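Local coordinates for lipoxygenase (Cyanothece sp., PDB 5EK8), which probably inserts molecular oxygen into polyunsaturated fatty acids as a 9R-lipoxygenase with a non-heme iron centre, at residues D436-Q441 with V537-T542; E368-A373 with E490-H495; V431-D436 with H495-Q500; D480-I485 with T550-L555. All blocks are in the same frame, centred on the assembly; numbering follows the deposited sequence.

Contact 1. Residues D436-Q441 with V537-T542; sequences DWKDWQ and VIRPIT
Asp-436 turns its CG away from its own backbone N (chi1 -178°) and Arg-539 stretches out from CG to NE, which brings carboxylate and guanidinium together, the two side chains crossing at about a right angle. The guanidinium presents its edge, NH1 lying 2.6 Å from Asp-436 OD2 in a salt bridge. The backbone N of Arg-539 binds the other oxygen, Asp-436 OD1, at 2.7 Å; both donors come in about 45° above the carboxylate plane. OD2 is gripped a second time, from the opposite face, by Lys-438 N at 3.0 Å. That last bond closes an Asx turn, and it leads into the type II beta turn Trp-437 to Trp-440, in the loop after helix 421-432 of this lipoxygenase. Without this carboxylate, as with an alanine here, Arg-539 NH1 and N would probably lose their acceptors and the turn at Lys-438 its closing bond. The indole of Trp-437 points its edge at segment 537-542: NE1 donates to Arg-539 O at 2.7 Å in a bent bond (134° at the hydrogen), and Ile-538 CG2 sits at the edge as well. Ile-541 CG1 lies over one face and Lys-438 CB over the opposite one, both offset toward the rim. Arg-539 NE and NH2 bind the carbonyls of Pro-527 and Leu-526.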
loop_
_atom_site.group_PDB
_atom_site.type_symbol
_atom_site.label_atom_id
_atom_site.label_comp_id
_atom_site.label_asym_id
_atom_site.label_seq_id
_atom_site.Cartn_x
_atom_site.Cartn_y
_atom_site.Cartn_z
ATOM N N ASP A 436 13.902 -5.438 1.424
ATOM C CA ASP A 436 13.766 -6.758 2.034
ATOM C C ASP A 436 13.396 -6.627 3.517
ATOM O O ASP A 436 13.535 -5.557 4.106
ATOM C CB ASP A 436 15.060 -7.565 1.861
ATOM C CG ASP A 436 14.962 -8.965 2.440
ATOM O OD1 ASP A 436 14.112 -9.746 1.965
ATOM O OD2 ASP A 436 15.728 -9.278 3.378
ATOM N N TRP A 437 12.928 -7.721 4.113
ATOM C CA TRP A 437 12.477 -7.722 5.500
ATOM C C TRP A 437 13.590 -7.960 6.520
ATOM O O TRP A 437 13.456 -7.574 7.681
ATOM C CB TRP A 437 11.396 -8.788 5.690
ATOM C CG TRP A 437 11.815 -10.141 5.198
ATOM C CD1 TRP A 437 11.591 -10.667 3.960
ATOM C CD2 TRP A 437 12.539 -11.141 5.932
ATOM N NE1 TRP A 437 12.122 -11.929 3.879
ATOM C CE2 TRP A 437 12.712 -12.244 5.076
ATOM C CE3 TRP A 437 13.052 -11.210 7.229
ATOM C CZ2 TRP A 437 13.382 -13.403 5.472
ATOM C CZ3 TRP A 437 13.723 -12.359 7.619
ATOM C CH2 TRP A 437 13.878 -13.441 6.745
ATOM N N LYS A 438 14.682 -8.588 6.093
ATOM C CA LYS A 438 15.693 -9.075 7.033
ATOM C C LYS A 438 16.534 -7.969 7.661
ATOM O O LYS A 438 16.973 -7.041 6.979
ATOM C CB LYS A 438 16.614 -10.090 6.350
ATOM C CG LYS A 438 17.305 -11.016 7.340
ATOM C CD LYS A 438 18.105 -12.105 6.653
ATOM C CE LYS A 438 18.571 -13.150 7.654
ATOM N NZ LYS A 438 19.406 -14.195 7.003
ATOM N N ASP A 439 16.741 -8.091 8.973
ATOM C CA ASP A 439 17.545 -7.158 9.765
ATOM C C ASP A 439 17.066 -5.707 9.668
ATOM O O ASP A 439 17.786 -4.777 10.041
ATOM C CB ASP A 439 19.019 -7.245 9.357
ATOM C CG ASP A 439 19.748 -8.409 10.020
ATOM O OD1 ASP A 439 19.075 -9.333 10.527
ATOM O OD2 ASP A 439 21.000 -8.397 10.028
ATOM N N TRP A 440 15.845 -5.516 9.177
ATOM C CA TRP A 440 15.276 -4.184 9.042
ATOM C C TRP A 440 14.793 -3.670 10.398
ATOM O O TRP A 440 14.103 -4.378 11.131
ATOM C CB TRP A 440 14.127 -4.194 8.028
ATOM C CG TRP A 440 13.658 -2.828 7.617
ATOM C CD1 TRP A 440 13.997 -2.156 6.480
ATOM C CD2 TRP A 440 12.762 -1.974 8.337
ATOM N NE1 TRP A 440 13.366 -0.936 6.445
ATOM C CE2 TRP A 440 12.605 -0.797 7.576
ATOM C CE3 TRP A 440 12.078 -2.088 9.551
ATOM C CZ2 TRP A 440 11.795 0.259 7.991
ATOM C CZ3 TRP A 440 11.277 -1.040 9.962
ATOM C CH2 TRP A 440 11.139 0.116 9.181
ATOM N N GLN A 441 15.166 -2.438 10.723
ATOM C CA GLN A 441 14.726 -1.792 11.957
ATOM C C GLN A 441 14.615 -0.281 11.748
ATOM O O GLN A 441 15.363 0.292 10.954
ATOM C CB GLN A 441 15.683 -2.113 13.106
ATOM C CG GLN A 441 17.114 -1.692 12.851
ATOM C CD GLN A 441 18.041 -2.059 13.988
ATOM O OE1 GLN A 441 17.603 -2.565 15.022
ATOM N NE2 GLN A 441 19.334 -1.807 13.802
ATOM N N VAL A 537 15.356 -10.155 -4.601
ATOM C CA VAL A 537 15.413 -9.104 -3.589
ATOM C C VAL A 537 14.906 -9.590 -2.225
ATOM O O VAL A 537 15.488 -9.253 -1.196
ATOM C CB VAL A 537 14.617 -7.844 -4.035
ATOM C CG1 VAL A 537 13.186 -8.192 -4.378
ATOM C CG2 VAL A 537 14.659 -6.773 -2.962
ATOM N N ILE A 538 13.850 -10.398 -2.207
ATOM C CA ILE A 538 13.338 -10.903 -0.936
ATOM C C ILE A 538 14.087 -12.158 -0.486
ATOM O O ILE A 538 14.197 -13.134 -1.226
ATOM C CB ILE A 538 11.821 -11.219 -0.997
ATOM C CG1 ILE A 538 11.018 -9.965 -1.339
ATOM C CG2 ILE A 538 11.339 -11.768 0.336
ATOM C CD1 ILE A 538 11.203 -8.849 -0.359
ATOM N N ARG A 539 14.600 -12.118 0.740
ATOM C CA ARG A 539 15.277 -13.263 1.329
ATOM C C ARG A 539 14.275 -14.287 1.859
ATOM O O ARG A 539 13.220 -13.914 2.376
ATOM C CB ARG A 539 16.211 -12.799 2.445
ATOM C CG ARG A 539 17.334 -11.893 1.956
ATOM C CD ARG A 539 18.249 -11.483 3.098
ATOM N NE ARG A 539 19.368 -10.663 2.645
ATOM C CZ ARG A 539 19.335 -9.339 2.545
ATOM N NH1 ARG A 539 18.232 -8.672 2.866
ATOM N NH2 ARG A 539 20.406 -8.680 2.121
ATOM N N PRO A 540 14.598 -15.587 1.725
ATOM C CA PRO A 540 13.706 -16.654 2.198
ATOM C C PRO A 540 13.607 -16.744 3.721
ATOM O O PRO A 540 14.616 -16.664 4.420
ATOM C CB PRO A 540 14.348 -17.919 1.630
ATOM C CG PRO A 540 15.786 -17.569 1.483
ATOM C CD PRO A 540 15.811 -16.128 1.084
ATOM N N ILE A 541 12.384 -16.905 4.216
ATOM C CA ILE A 541 12.120 -17.077 5.640
ATOM C C ILE A 541 12.536 -18.477 6.076
ATOM O O ILE A 541 13.123 -18.669 7.142
ATOM C CB ILE A 541 10.623 -16.850 5.964
ATOM C CG1 ILE A 541 10.230 -15.397 5.675
ATOM C CG2 ILE A 541 10.308 -17.230 7.405
ATOM C CD1 ILE A 541 8.736 -15.160 5.650
ATOM N N THR A 542 12.232 -19.456 5.234
ATOM C CA THR A 542 12.556 -20.836 5.543
ATOM C C THR A 542 12.686 -21.672 4.271
ATOM O O THR A 542 12.179 -21.299 3.211
ATOM C CB THR A 542 11.492 -21.454 6.463
ATOM O OG1 THR A 542 11.902 -22.770 6.863
ATOM C CG2 THR A 542 10.159 -21.525 5.744
#

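Contact 2. Residues E368-A373 with E490-H495; sequences EQYAVA and EDLVEH
The phenol ring of Tyr-370 and the side chain of Leu-492 cross at about a right angle, methyl CD2 of the leucine standing 3.5 Å from ring atom CD1 and methyl CD1 4.0 Å from the same ring atom. The other flat group, the imidazole of His-495, has Asp-491 CA at its edge and is stacked on Tyr-165. Its ND1 donates in the ring plane to a lone pair of Asp-491 O at 2.9 Å, a carbonyl that also takes the backbone N of His-495. Leu-492 CD2 reaches Ala-373 CB too, at 3.6 Å, so one methyl fills the notch between alanine and tyrosine; with CG beside the backbone N (chi1 -72°), the leucine side chain leans into it. Were the ring cut back to an alanine here, a gap would be likely to open beside both Leu-492 methyls, and Trp-437 and Ile-538 would lose a neighbour. The polar ends have partners elsewhere: Asp-491 OD1 pairs with Arg-376, and Gln-369 NE2 with Gln-366 O. The axes of segments 368-373 and 490-495 come within 9.3 Å, their N-to-C directions 135° apart. This is close apolar helix packing in the helical body of a lipoxygenase, against the long helix 337-377 that carries the iron ligands His-359 and His-364.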
loop_
_atom_site.group_PDB
_atom_site.type_symbol
_atom_site.label_atom_id
_atom_site.label_comp_id
_atom_site.label_asym_id
_atom_site.label_seq_id
_atom_site.Cartn_x
_atom_site.Cartn_y
_atom_site.Cartn_z
ATOM N N GLU A 368 2.195 -5.220 -1.328
ATOM C CA GLU A 368 1.299 -6.036 -2.148
ATOM C C GLU A 368 1.828 -7.463 -2.324
ATOM O O GLU A 368 1.052 -8.417 -2.334
ATOM C CB GLU A 368 1.055 -5.403 -3.525
ATOM C CG GLU A 368 0.260 -6.320 -4.461
ATOM C CD GLU A 368 -0.586 -5.586 -5.479
ATOM O OE1 GLU A 368 -1.379 -6.254 -6.177
ATOM O OE2 GLU A 368 -0.468 -4.350 -5.585
ATOM N N GLN A 369 3.147 -7.610 -2.444
ATOM C CA GLN A 369 3.750 -8.927 -2.655
ATOM C C GLN A 369 3.511 -9.823 -1.443
ATOM O O GLN A 369 3.177 -11.014 -1.577
ATOM C CB GLN A 369 5.252 -8.800 -2.954
ATOM C CG GLN A 369 6.115 -8.251 -1.831
ATOM C CD GLN A 369 7.538 -7.931 -2.279
ATOM O OE1 GLN A 369 8.100 -8.605 -3.150
ATOM N NE2 GLN A 369 8.126 -6.894 -1.683
ATOM N N TYR A 370 3.649 -9.232 -0.260
ATOM C CA TYR A 370 3.384 -9.940 0.976
ATOM C C TYR A 370 1.914 -10.285 1.081
ATOM O O TYR A 370 1.562 -11.352 1.574
ATOM C CB TYR A 370 3.813 -9.113 2.177
ATOM C CG TYR A 370 5.301 -8.946 2.281
ATOM C CD1 TYR A 370 6.112 -10.003 2.696
ATOM C CD2 TYR A 370 5.901 -7.735 1.973
ATOM C CE1 TYR A 370 7.484 -9.854 2.796
ATOM C CE2 TYR A 370 7.266 -7.576 2.066
ATOM C CZ TYR A 370 8.053 -8.638 2.478
ATOM O OH TYR A 370 9.410 -8.456 2.573
ATOM N N ALA A 371 1.055 -9.380 0.620
ATOM C CA ALA A 371 -0.381 -9.650 0.609
ATOM C C ALA A 371 -0.701 -10.878 -0.240
ATOM O O ALA A 371 -1.261 -11.864 0.255
ATOM C CB ALA A 371 -1.150 -8.443 0.100
ATOM N N VAL A 372 -0.330 -10.815 -1.513
ATOM C CA VAL A 372 -0.597 -11.901 -2.444
ATOM C C VAL A 372 -0.067 -13.235 -1.930
ATOM O O VAL A 372 -0.810 -14.218 -1.871
ATOM C CB VAL A 372 0.011 -11.618 -3.829
ATOM C CG1 VAL A 372 -0.223 -12.798 -4.749
ATOM C CG2 VAL A 372 -0.592 -10.344 -4.422
ATOM N N ALA A 373 1.206 -13.266 -1.539
ATOM C CA ALA A 373 1.792 -14.491 -0.994
ATOM C C ALA A 373 1.005 -15.002 0.218
ATOM O O ALA A 373 0.688 -16.199 0.319
ATOM C CB ALA A 373 3.236 -14.258 -0.618
ATOM N N GLU A 490 8.536 -19.248 -0.280
ATOM C CA GLU A 490 8.881 -19.583 -1.655
ATOM C C GLU A 490 8.179 -18.669 -2.648
ATOM O O GLU A 490 8.801 -18.191 -3.585
ATOM C CB GLU A 490 8.542 -21.045 -1.950
ATOM C CG GLU A 490 9.452 -22.038 -1.246
ATOM C CD GLU A 490 9.040 -23.475 -1.479
ATOM O OE1 GLU A 490 9.591 -24.369 -0.801
ATOM O OE2 GLU A 490 8.166 -23.712 -2.341
ATOM N N ASP A 491 6.890 -18.417 -2.438
ATOM C CA ASP A 491 6.151 -17.506 -3.307
ATOM C C ASP A 491 6.746 -16.098 -3.262
ATOM O O ASP A 491 6.934 -15.454 -4.310
ATOM C CB ASP A 491 4.673 -17.476 -2.917
ATOM C CG ASP A 491 3.823 -18.393 -3.785
ATOM O OD1 ASP A 491 2.597 -18.469 -3.550
ATOM O OD2 ASP A 491 4.376 -19.028 -4.708
ATOM N N LEU A 492 7.060 -15.635 -2.050
ATOM C CA LEU A 492 7.729 -14.341 -1.874
ATOM C C LEU A 492 9.028 -14.227 -2.676
ATOM O O LEU A 492 9.181 -13.313 -3.489
ATOM C CB LEU A 492 8.025 -14.082 -0.397
ATOM C CG LEU A 492 6.813 -13.749 0.470
ATOM C CD1 LEU A 492 7.181 -13.812 1.947
ATOM C CD2 LEU A 492 6.234 -12.374 0.097
ATOM N N VAL A 493 9.959 -15.150 -2.438
ATOM C CA VAL A 493 11.256 -15.123 -3.113
ATOM C C VAL A 493 11.109 -15.258 -4.628
ATOM O O VAL A 493 11.675 -14.474 -5.390
ATOM C CB VAL A 493 12.190 -16.248 -2.597
ATOM C CG1 VAL A 493 13.432 -16.376 -3.483
ATOM C CG2 VAL A 493 12.584 -15.998 -1.150
ATOM N N GLU A 494 10.337 -16.249 -5.054
ATOM C CA GLU A 494 10.189 -16.555 -6.469
ATOM C C GLU A 494 9.514 -15.440 -7.247
ATOM O O GLU A 494 9.742 -15.303 -8.447
ATOM C CB GLU A 494 9.402 -17.854 -6.655
ATOM C CG GLU A 494 10.136 -19.093 -6.157
ATOM C CD GLU A 494 9.339 -20.365 -6.353
ATOM O OE1 GLU A 494 8.270 -20.300 -7.001
ATOM O OE2 GLU A 494 9.780 -21.422 -5.846
ATOM N N HIS A 495 8.684 -14.642 -6.582
ATOM C CA HIS A 495 7.928 -13.636 -7.319
ATOM C C HIS A 495 8.392 -12.213 -7.067
ATOM O O HIS A 495 7.863 -11.274 -7.655
ATOM C CB HIS A 495 6.442 -13.764 -6.997
ATOM C CG HIS A 495 5.816 -14.991 -7.572
ATOM N ND1 HIS A 495 5.655 -16.156 -6.850
ATOM C CD2 HIS A 495 5.327 -15.244 -8.808
ATOM C CE1 HIS A 495 5.089 -17.068 -7.615
ATOM N NE2 HIS A 495 4.877 -16.542 -8.809
#

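Contact 3. Residues V431-D436 with H495-Q500; sequences VVATYD and HSMPYQ
Ala-433 and Tyr-499 bring their CA atoms within 5.1 Å where the type I turn Val-432 to Tyr-435, closing helix 421-432, runs past the extended loop that leaves helix 482-495. Ala-433 O receives a weak hydrogen bond from Gln-500 N at 3.4 Å, and the CA of Tyr-499 adds a C-H...O contact to the same oxygen. Met-497 works on the other flank of Ala-433: with CG beside the backbone N (chi1 -61°) and the chain extended to SD (chi2 -172°), the sulfur comes to 3.6 Å from Val-432 CG1, the two side chains crossing at about a right angle. SD lies 4.2 Å from Ala-433 CB as well, and that methyl group meets Gln-500 CB at 4.1 Å. Within the turn, Thr-434 OG1 donates to Val-431 O at 2.8 Å, doubling the grip of the Thr-434 N bond on that carbonyl. The hydroxyl of Tyr-499 points elsewhere, to Asp-522. Backbone pairing between Met-497 and Val-537 ties the loop onward. The side chain of Val-432 is about 14 Å from the bound iron. With one weak hydrogen bond between the segments, cohesion here is likely to come mainly from sulfur, methyl and methylene packing about a small alanine.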
loop_
_atom_site.group_PDB
_atom_site.type_symbol
_atom_site.label_atom_id
_atom_site.label_comp_id
_atom_site.label_asym_id
_atom_site.label_seq_id
_atom_site.Cartn_x
_atom_site.Cartn_y
_atom_site.Cartn_z
ATOM N N VAL A 431 13.891 1.462 -6.248
ATOM C CA VAL A 431 13.913 1.235 -4.799
ATOM C C VAL A 431 13.290 -0.107 -4.377
ATOM O O VAL A 431 13.743 -0.717 -3.405
ATOM C CB VAL A 431 13.225 2.374 -4.030
ATOM C CG1 VAL A 431 14.073 3.629 -4.107
ATOM C CG2 VAL A 431 11.820 2.626 -4.562
ATOM N N VAL A 432 12.277 -0.580 -5.102
ATOM C CA VAL A 432 11.607 -1.821 -4.704
ATOM C C VAL A 432 12.536 -3.010 -4.969
ATOM O O VAL A 432 12.453 -4.040 -4.297
ATOM C CB VAL A 432 10.242 -2.008 -5.430
ATOM C CG1 VAL A 432 9.649 -3.383 -5.146
ATOM C CG2 VAL A 432 9.255 -0.925 -4.995
ATOM N N ALA A 433 13.456 -2.850 -5.916
ATOM C CA ALA A 433 14.441 -3.899 -6.176
ATOM C C ALA A 433 15.437 -4.083 -5.023
ATOM O O ALA A 433 16.301 -4.956 -5.090
ATOM C CB ALA A 433 15.188 -3.609 -7.465
ATOM N N THR A 434 15.312 -3.280 -3.967
ATOM C CA THR A 434 16.235 -3.359 -2.835
ATOM C C THR A 434 15.549 -3.599 -1.487
ATOM O O THR A 434 16.222 -3.772 -0.469
ATOM C CB THR A 434 17.068 -2.070 -2.701
ATOM O OG1 THR A 434 16.262 -1.039 -2.112
ATOM C CG2 THR A 434 17.569 -1.609 -4.055
ATOM N N TYR A 435 14.218 -3.605 -1.473
ATOM C CA TYR A 435 13.477 -3.706 -0.215
ATOM C C TYR A 435 13.329 -5.141 0.262
ATOM O O TYR A 435 12.710 -5.963 -0.409
ATOM C CB TYR A 435 12.090 -3.069 -0.353
ATOM C CG TYR A 435 12.104 -1.561 -0.476
ATOM C CD1 TYR A 435 13.115 -0.807 0.102
ATOM C CD2 TYR A 435 11.100 -0.891 -1.172
ATOM C CE1 TYR A 435 13.128 0.577 -0.008
ATOM C CE2 TYR A 435 11.101 0.499 -1.287
ATOM C CZ TYR A 435 12.122 1.222 -0.704
ATOM O OH TYR A 435 12.149 2.591 -0.813
ATOM N N ASP A 436 13.902 -5.438 1.424
ATOM C CA ASP A 436 13.766 -6.758 2.034
ATOM C C ASP A 436 13.396 -6.627 3.517
ATOM O O ASP A 436 13.535 -5.557 4.106
ATOM C CB ASP A 436 15.060 -7.565 1.861
ATOM C CG ASP A 436 14.962 -8.965 2.440
ATOM O OD1 ASP A 436 14.112 -9.746 1.965
ATOM O OD2 ASP A 436 15.728 -9.278 3.378
ATOM N N HIS A 495 8.684 -14.642 -6.582
ATOM C CA HIS A 495 7.928 -13.636 -7.319
ATOM C C HIS A 495 8.392 -12.213 -7.067
ATOM O O HIS A 495 7.863 -11.274 -7.655
ATOM C CB HIS A 495 6.442 -13.764 -6.997
ATOM C CG HIS A 495 5.816 -14.991 -7.572
ATOM N ND1 HIS A 495 5.655 -16.156 -6.850
ATOM C CD2 HIS A 495 5.327 -15.244 -8.808
ATOM C CE1 HIS A 495 5.089 -17.068 -7.615
ATOM N NE2 HIS A 495 4.877 -16.542 -8.809
ATOM N N SER A 496 9.393 -12.054 -6.212
ATOM C CA SER A 496 9.924 -10.732 -5.932
ATOM C C SER A 496 10.709 -10.238 -7.137
ATOM O O SER A 496 10.884 -10.972 -8.104
ATOM C CB SER A 496 10.800 -10.758 -4.685
ATOM O OG SER A 496 11.934 -11.584 -4.856
ATOM N N MET A 497 11.163 -8.991 -7.087
ATOM C CA MET A 497 11.998 -8.461 -8.152
ATOM C C MET A 497 13.371 -9.101 -8.106
ATOM O O MET A 497 13.801 -9.593 -7.062
ATOM C CB MET A 497 12.142 -6.943 -8.042
ATOM C CG MET A 497 10.838 -6.169 -8.150
ATOM S SD MET A 497 11.118 -4.386 -8.235
ATOM C CE MET A 497 11.614 -4.185 -9.945
ATOM N N PRO A 498 14.066 -9.112 -9.247
ATOM C CA PRO A 498 15.488 -9.434 -9.173
ATOM C C PRO A 498 16.226 -8.334 -8.423
ATOM O O PRO A 498 16.035 -7.162 -8.738
ATOM C CB PRO A 498 15.915 -9.504 -10.646
ATOM C CG PRO A 498 14.831 -8.806 -11.408
ATOM C CD PRO A 498 13.582 -9.035 -10.633
ATOM N N TYR A 499 17.046 -8.709 -7.446
ATOM C CA TYR A 499 17.816 -7.743 -6.670
ATOM C C TYR A 499 18.766 -6.918 -7.527
ATOM O O TYR A 499 19.430 -7.431 -8.429
ATOM C CB TYR A 499 18.607 -8.451 -5.570
ATOM C CG TYR A 499 19.527 -7.537 -4.783
ATOM C CD1 TYR A 499 19.018 -6.516 -3.980
ATOM C CD2 TYR A 499 20.904 -7.699 -4.829
ATOM C CE1 TYR A 499 19.869 -5.679 -3.255
ATOM C CE2 TYR A 499 21.752 -6.874 -4.112
ATOM C CZ TYR A 499 21.236 -5.872 -3.325
ATOM O OH TYR A 499 22.104 -5.067 -2.625
ATOM N N GLN A 500 18.813 -5.626 -7.221
ATOM C CA GLN A 500 19.674 -4.672 -7.901
ATOM C C GLN A 500 20.119 -3.632 -6.890
ATOM O O GLN A 500 19.300 -2.864 -6.408
ATOM C CB GLN A 500 18.940 -4.007 -9.069
ATOM C CG GLN A 500 19.723 -2.903 -9.770
ATOM C CD GLN A 500 18.854 -2.098 -10.722
ATOM O OE1 GLN A 500 17.923 -1.406 -10.300
ATOM N NE2 GLN A 500 19.150 -2.193 -12.015
#

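Contact 4. Residues D480-I485 with T550-L555; sequences DEWVEI and TDIDNL
Trp-482 extends from helix 482-495 to Leu-555, Ile-552 and Asp-551 on helix 549-574. Its CB already points toward that helix, and CG stands anti to the backbone N (chi1 -177°), which carries the indole outward to helix 549-574. Over the ring centre, on one face, lies CB of Ile-485, a residue one turn further along the same helix. The pyrrole N, NE1, bonds to Thr-542 OG1 in the loop leading into helix 549-574, so the polar atom of this buried ring is satisfied. Next along the rim, CZ2 comes to 3.5 Å from Asp-551 CB; the aspartate crosses at about a right angle, with its carboxylate plane turned 25° from the ring. CH2 has Asp-551 O in the ring plane at its edge, 3.8 Å away. At the far corner CZ3 meets Ile-552 CD1 obliquely at 3.5 Å and Leu-555 CD2 at 3.8 Å. The same leucine methyl also receives Ile-485 CD1, tip to tip at 3.7 Å, so Leu-555 touches both Trp-482 and Ile-485. Phe-471 of helix 451-473 packs on Ile-552 and Leu-555 as well. No hydrogen bond joins the two segments directly. This is apolar helix-to-helix packing, far from the iron, in the largely helical catalytic body characteristic of lipoxygenases, with a tryptophan spanning the interval between two helices.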
loop_
_atom_site.group_PDB
_atom_site.type_symbol
_atom_site.label_atom_id
_atom_site.label_comp_id
_atom_site.label_asym_id
_atom_site.label_seq_id
_atom_site.Cartn_x
_atom_site.Cartn_y
_atom_site.Cartn_z
ATOM N N ASP A 480 3.163 -27.030 13.551
ATOM C CA ASP A 480 2.422 -28.127 12.928
ATOM C C ASP A 480 2.098 -27.865 11.457
ATOM O O ASP A 480 2.030 -28.795 10.654
ATOM C CB ASP A 480 1.120 -28.399 13.691
ATOM C CG ASP A 480 1.346 -29.151 14.988
ATOM O OD1 ASP A 480 2.491 -29.587 15.232
ATOM O OD2 ASP A 480 0.375 -29.318 15.758
ATOM N N GLU A 481 1.891 -26.601 11.113
ATOM C CA GLU A 481 1.546 -26.235 9.746
ATOM C C GLU A 481 2.594 -25.299 9.161
ATOM O O GLU A 481 2.271 -24.321 8.484
ATOM C CB GLU A 481 0.159 -25.591 9.698
ATOM C CG GLU A 481 -0.979 -26.539 10.059
ATOM C CD GLU A 481 -1.201 -27.628 9.013
ATOM O OE1 GLU A 481 -0.510 -27.621 7.966
ATOM O OE2 GLU A 481 -2.077 -28.493 9.241
ATOM N N TRP A 482 3.855 -25.623 9.426
ATOM C CA TRP A 482 4.981 -24.813 8.984
ATOM C C TRP A 482 5.149 -24.860 7.465
ATOM O O TRP A 482 5.733 -23.952 6.860
ATOM C CB TRP A 482 6.260 -25.283 9.677
ATOM C CG TRP A 482 7.459 -24.472 9.334
ATOM C CD1 TRP A 482 8.425 -24.780 8.419
ATOM C CD2 TRP A 482 7.827 -23.210 9.898
ATOM N NE1 TRP A 482 9.369 -23.786 8.379
ATOM C CE2 TRP A 482 9.026 -22.811 9.277
ATOM C CE3 TRP A 482 7.256 -22.377 10.867
ATOM C CZ2 TRP A 482 9.668 -21.614 9.593
ATOM C CZ3 TRP A 482 7.894 -21.188 11.177
ATOM C CH2 TRP A 482 9.089 -20.819 10.544
ATOM N N VAL A 483 4.627 -25.921 6.858
ATOM C CA VAL A 483 4.664 -26.087 5.408
ATOM C C VAL A 483 4.064 -24.868 4.710
ATOM O O VAL A 483 4.560 -24.420 3.669
ATOM C CB VAL A 483 3.916 -27.365 4.981
ATOM C CG1 VAL A 483 3.685 -27.386 3.475
ATOM C CG2 VAL A 483 4.693 -28.595 5.427
ATOM N N GLU A 484 3.009 -24.324 5.307
ATOM C CA GLU A 484 2.386 -23.110 4.797
ATOM C C GLU A 484 3.387 -21.958 4.816
ATOM O O GLU A 484 3.470 -21.187 3.862
ATOM C CB GLU A 484 1.134 -22.752 5.612
ATOM C CG GLU A 484 -0.016 -23.735 5.431
ATOM C CD GLU A 484 -1.353 -23.182 5.903
ATOM O OE1 GLU A 484 -1.370 -22.091 6.512
ATOM O OE2 GLU A 484 -2.390 -23.841 5.663
ATOM N N ILE A 485 4.156 -21.853 5.896
ATOM C CA ILE A 485 5.188 -20.822 5.984
ATOM C C ILE A 485 6.231 -21.005 4.890
ATOM O O ILE A 485 6.714 -20.027 4.314
ATOM C CB ILE A 485 5.890 -20.821 7.352
ATOM C CG1 ILE A 485 4.865 -20.608 8.472
ATOM C CG2 ILE A 485 6.976 -19.756 7.389
ATOM C CD1 ILE A 485 4.016 -19.357 8.308
ATOM N N THR A 550 16.346 -20.169 14.066
ATOM C CA THR A 550 16.629 -19.260 12.962
ATOM C C THR A 550 15.385 -18.946 12.140
ATOM O O THR A 550 15.050 -17.782 11.937
ATOM C CB THR A 550 17.707 -19.839 12.030
ATOM O OG1 THR A 550 18.962 -19.861 12.719
ATOM C CG2 THR A 550 17.844 -18.993 10.773
ATOM N N ASP A 551 14.706 -19.990 11.673
ATOM C CA ASP A 551 13.545 -19.825 10.805
ATOM C C ASP A 551 12.417 -19.070 11.507
ATOM O O ASP A 551 11.791 -18.185 10.918
ATOM C CB ASP A 551 13.048 -21.189 10.317
ATOM C CG ASP A 551 13.988 -21.831 9.312
ATOM O OD1 ASP A 551 14.744 -21.092 8.642
ATOM O OD2 ASP A 551 13.970 -23.075 9.189
ATOM N N ILE A 552 12.169 -19.424 12.765
ATOM C CA ILE A 552 11.152 -18.759 13.566
ATOM C C ILE A 552 11.488 -17.280 13.726
ATOM O O ILE A 552 10.623 -16.426 13.548
ATOM C CB ILE A 552 11.004 -19.414 14.956
ATOM C CG1 ILE A 552 10.385 -20.811 14.836
ATOM C CG2 ILE A 552 10.145 -18.557 15.865
ATOM C CD1 ILE A 552 8.898 -20.802 14.534
ATOM N N ASP A 553 12.745 -16.975 14.043
ATOM C CA ASP A 553 13.170 -15.582 14.176
ATOM C C ASP A 553 13.003 -14.821 12.865
ATOM O O ASP A 553 12.578 -13.662 12.858
ATOM C CB ASP A 553 14.620 -15.504 14.650
ATOM C CG ASP A 553 14.780 -15.926 16.096
ATOM O OD1 ASP A 553 13.779 -15.866 16.846
ATOM O OD2 ASP A 553 15.904 -16.315 16.481
ATOM N N ASN A 554 13.341 -15.480 11.762
ATOM C CA ASN A 554 13.110 -14.937 10.430
ATOM C C ASN A 554 11.654 -14.544 10.228
ATOM O O ASN A 554 11.351 -13.427 9.801
ATOM C CB ASN A 554 13.520 -15.950 9.359
ATOM C CG ASN A 554 14.995 -15.895 9.030
ATOM O OD1 ASN A 554 15.734 -15.060 9.554
ATOM N ND2 ASN A 554 15.437 -16.794 8.158
ATOM N N LEU A 555 10.758 -15.476 10.542
ATOM C CA LEU A 555 9.329 -15.247 10.393
ATOM C C LEU A 555 8.850 -14.098 11.277
ATOM O O LEU A 555 8.093 -13.244 10.825
ATOM C CB LEU A 555 8.548 -16.520 10.713
ATOM C CG LEU A 555 7.059 -16.454 10.366
ATOM C CD1 LEU A 555 6.880 -16.083 8.896
ATOM C CD2 LEU A 555 6.376 -17.776 10.682
#

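Along the chain the segments run 368-373, 431-436, 436-441, 480-485, 490-495, 495-500, 537-542 and 550-555, and every pair of contacts alternates, so the region is interwoven rather than built from separate hairpins. Contacts 1, 2 and 3 have centres 11 to 12 Å apart and touch one another; contacts 1 and 3 share Asp-436, and 2 and 3 share His-495. Contact 4 lies 13 Å from contact 1, joined through Thr-542, and 22 Å from contact 3. Helix 482-495 serves both contacts 2 and 4. Together they knit helices 337-377, 421-432, 482-495 and 549-574, linking the periphery to the helices that carry iron ligands, among them His-364 and His-570.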